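Local coordinates for protein polyphenol oxidase, chloroplastic (PDB 6ELV) that oxidises mono- and o-diphenols to o-diquinones as a tyrosinase-family enzyme, represented by its separately expressed C-terminal domain, at residues Phe64-Asn69 and Val123-Val128. Residues are numbered along the deposited sequence; the frame is centred on the assembly and turned at random.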
loop_
_atom_site.group_PDB
_atom_site.type_symbol
_atom_site.label_atom_id
_atom_site.label_comp_id
_atom_site.label_asym_id
_atom_site.label_seq_id
_atom_site.Cartn_x
_atom_site.Cartn_y
_atom_site.Cartn_z
ATOM N N PHE A 64 2.166 -9.193 5.224
ATOM C CA PHE A 64 2.742 -8.603 4.031
ATOM C C PHE A 64 3.332 -7.252 4.395
ATOM O O PHE A 64 2.840 -6.559 5.293
ATOM C CB PHE A 64 1.759 -8.527 2.844
ATOM C CG PHE A 64 0.578 -7.597 3.026
ATOM C CD1 PHE A 64 0.682 -6.234 2.752
ATOM C CD2 PHE A 64 -0.659 -8.107 3.390
ATOM C CE1 PHE A 64 -0.411 -5.398 2.878
ATOM C CE2 PHE A 64 -1.763 -7.281 3.523
ATOM C CZ PHE A 64 -1.641 -5.921 3.268
ATOM N N ASP A 65 4.391 -6.889 3.684
ATOM C CA ASP A 65 5.104 -5.646 3.907
ATOM C C ASP A 65 4.825 -4.682 2.758
ATOM O O ASP A 65 4.559 -5.097 1.625
ATOM C CB ASP A 65 6.604 -5.899 4.068
ATOM C CG ASP A 65 6.926 -6.819 5.240
ATOM O OD1 ASP A 65 6.144 -6.892 6.216
ATOM O OD2 ASP A 65 7.985 -7.463 5.190
ATOM N N VAL A 66 4.872 -3.392 3.065
ATOM C CA VAL A 66 4.520 -2.341 2.119
ATOM C C VAL A 66 5.705 -1.405 1.960
ATOM O O VAL A 66 6.263 -0.930 2.961
ATOM C CB VAL A 66 3.293 -1.551 2.604
ATOM C CG1 VAL A 66 2.876 -0.518 1.562
ATOM C CG2 VAL A 66 2.144 -2.494 2.935
ATOM N N TYR A 67 6.069 -1.134 0.708
ATOM C CA TYR A 67 7.155 -0.226 0.363
ATOM C C TYR A 67 6.650 0.817 -0.627
ATOM O O TYR A 67 5.674 0.597 -1.349
ATOM C CB TYR A 67 8.348 -0.976 -0.260
ATOM C CG TYR A 67 9.028 -1.931 0.687
ATOM C CD1 TYR A 67 8.446 -3.149 1.026
ATOM C CD2 TYR A 67 10.263 -1.623 1.238
ATOM C CE1 TYR A 67 9.076 -4.018 1.891
ATOM C CE2 TYR A 67 10.897 -2.491 2.103
ATOM C CZ TYR A 67 10.291 -3.681 2.439
ATOM O OH TYR A 67 10.917 -4.552 3.303
ATOM N N VAL A 68 7.343 1.949 -0.684
ATOM C CA VAL A 68 7.009 3.020 -1.618
ATOM C C VAL A 68 8.278 3.459 -2.336
ATOM O O VAL A 68 9.353 3.515 -1.731
ATOM C CB VAL A 68 6.360 4.207 -0.865
ATOM C CG1 VAL A 68 6.065 5.373 -1.800
ATOM C CG2 VAL A 68 5.077 3.761 -0.193
ATOM N N ASN A 69 8.149 3.811 -3.615
ATOM C CA ASN A 69 9.263 4.405 -4.340
ATOM C C ASN A 69 8.755 5.476 -5.290
ATOM O O ASN A 69 7.575 5.533 -5.626
ATOM C CB ASN A 69 10.164 3.377 -5.073
ATOM C CG ASN A 69 9.496 2.695 -6.263
ATOM O OD1 ASN A 69 8.930 1.608 -6.127
ATOM N ND2 ASN A 69 9.612 3.289 -7.445
ATOM N N VAL A 123 2.948 7.800 -6.817
ATOM C CA VAL A 123 4.054 7.014 -6.282
ATOM C C VAL A 123 3.831 5.563 -6.676
ATOM O O VAL A 123 2.745 5.174 -7.104
ATOM C CB VAL A 123 4.185 7.145 -4.750
ATOM C CG1 VAL A 123 4.433 8.596 -4.357
ATOM C CG2 VAL A 123 2.936 6.585 -4.047
ATOM N N VAL A 124 4.871 4.749 -6.508
ATOM C CA VAL A 124 4.742 3.308 -6.689
ATOM C C VAL A 124 4.680 2.639 -5.328
ATOM O O VAL A 124 5.575 2.830 -4.490
ATOM C CB VAL A 124 5.898 2.739 -7.523
ATOM C CG1 VAL A 124 5.815 1.214 -7.570
ATOM C CG2 VAL A 124 5.863 3.322 -8.932
ATOM N N VAL A 125 3.642 1.837 -5.118
ATOM C CA VAL A 125 3.465 1.063 -3.897
ATOM C C VAL A 125 3.745 -0.392 -4.228
ATOM O O VAL A 125 3.176 -0.936 -5.184
ATOM C CB VAL A 125 2.047 1.235 -3.328
ATOM C CG1 VAL A 125 1.847 0.359 -2.092
ATOM C CG2 VAL A 125 1.814 2.711 -2.964
ATOM N N THR A 126 4.594 -1.021 -3.420
ATOM C CA THR A 126 4.946 -2.425 -3.566
ATOM C C THR A 126 4.405 -3.186 -2.364
ATOM O O THR A 126 4.619 -2.774 -1.219
ATOM C CB THR A 126 6.472 -2.576 -3.654
ATOM O OG1 THR A 126 6.962 -1.875 -4.806
ATOM C CG2 THR A 126 6.898 -4.027 -3.791
ATOM N N LEU A 127 3.719 -4.295 -2.632
ATOM C CA LEU A 127 3.209 -5.184 -1.597
ATOM C C LEU A 127 3.996 -6.484 -1.674
ATOM O O LEU A 127 4.072 -7.103 -2.743
ATOM C CB LEU A 127 1.718 -5.453 -1.798
ATOM C CG LEU A 127 0.811 -4.222 -1.885
ATOM C CD1 LEU A 127 -0.626 -4.672 -2.008
ATOM C CD2 LEU A 127 0.981 -3.333 -0.680
ATOM N N VAL A 128 4.564 -6.897 -0.549
ATOM C CA VAL A 128 5.473 -8.036 -0.477
ATOM C C VAL A 128 4.867 -9.070 0.453
ATOM O O VAL A 128 4.943 -8.936 1.676
ATOM C CB VAL A 128 6.857 -7.607 0.038
ATOM C CG1 VAL A 128 7.813 -8.774 -0.022
ATOM C CG2 VAL A 128 7.404 -6.392 -0.737
HETATM O O HOH W 1 7.484 0.612 -4.042
#
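Asn69 and Val124 lie side by side across two antiparallel strands. With chi1 at 69°, Asn69 CG sits between its own backbone N and carbonyl carbon, which brings the amide alongside Val124. Asn69 OD1 is 3.5 Å from Val124 CG1. A water is hydrogen-bonded to Asn69 OD1 and to Thr126 OG1, each at 2.7 Å. It also bonds Val124 O. Were Asn69 an alanine, this water would probably lose one of its anchors and one flank of Val124 would be uncovered. On the same face, Val128 CG2 meets the Tyr67 ring, 3.8 Å from Tyr67 CD1. Strands 62-70 and 122-131 are neighbours inside one of the two beta-sheets of this C-terminal domain. Six backbone hydrogen bonds join the segments; Thr126 N to Tyr67 O is nearly straight (174°). The other face packs against strands 48-57 and 135-142 of the second sheet. Here Val66 uses both methyls. Val66 CG1 is anti to the backbone N (chi1 -176°) and lies 3.9 Å from Val125 CG1, while Val66 CG2 is 3.9 Å from Leu127 CD2. Further along, Val68 CG1 rests against Val123 CB at 3.9 Å.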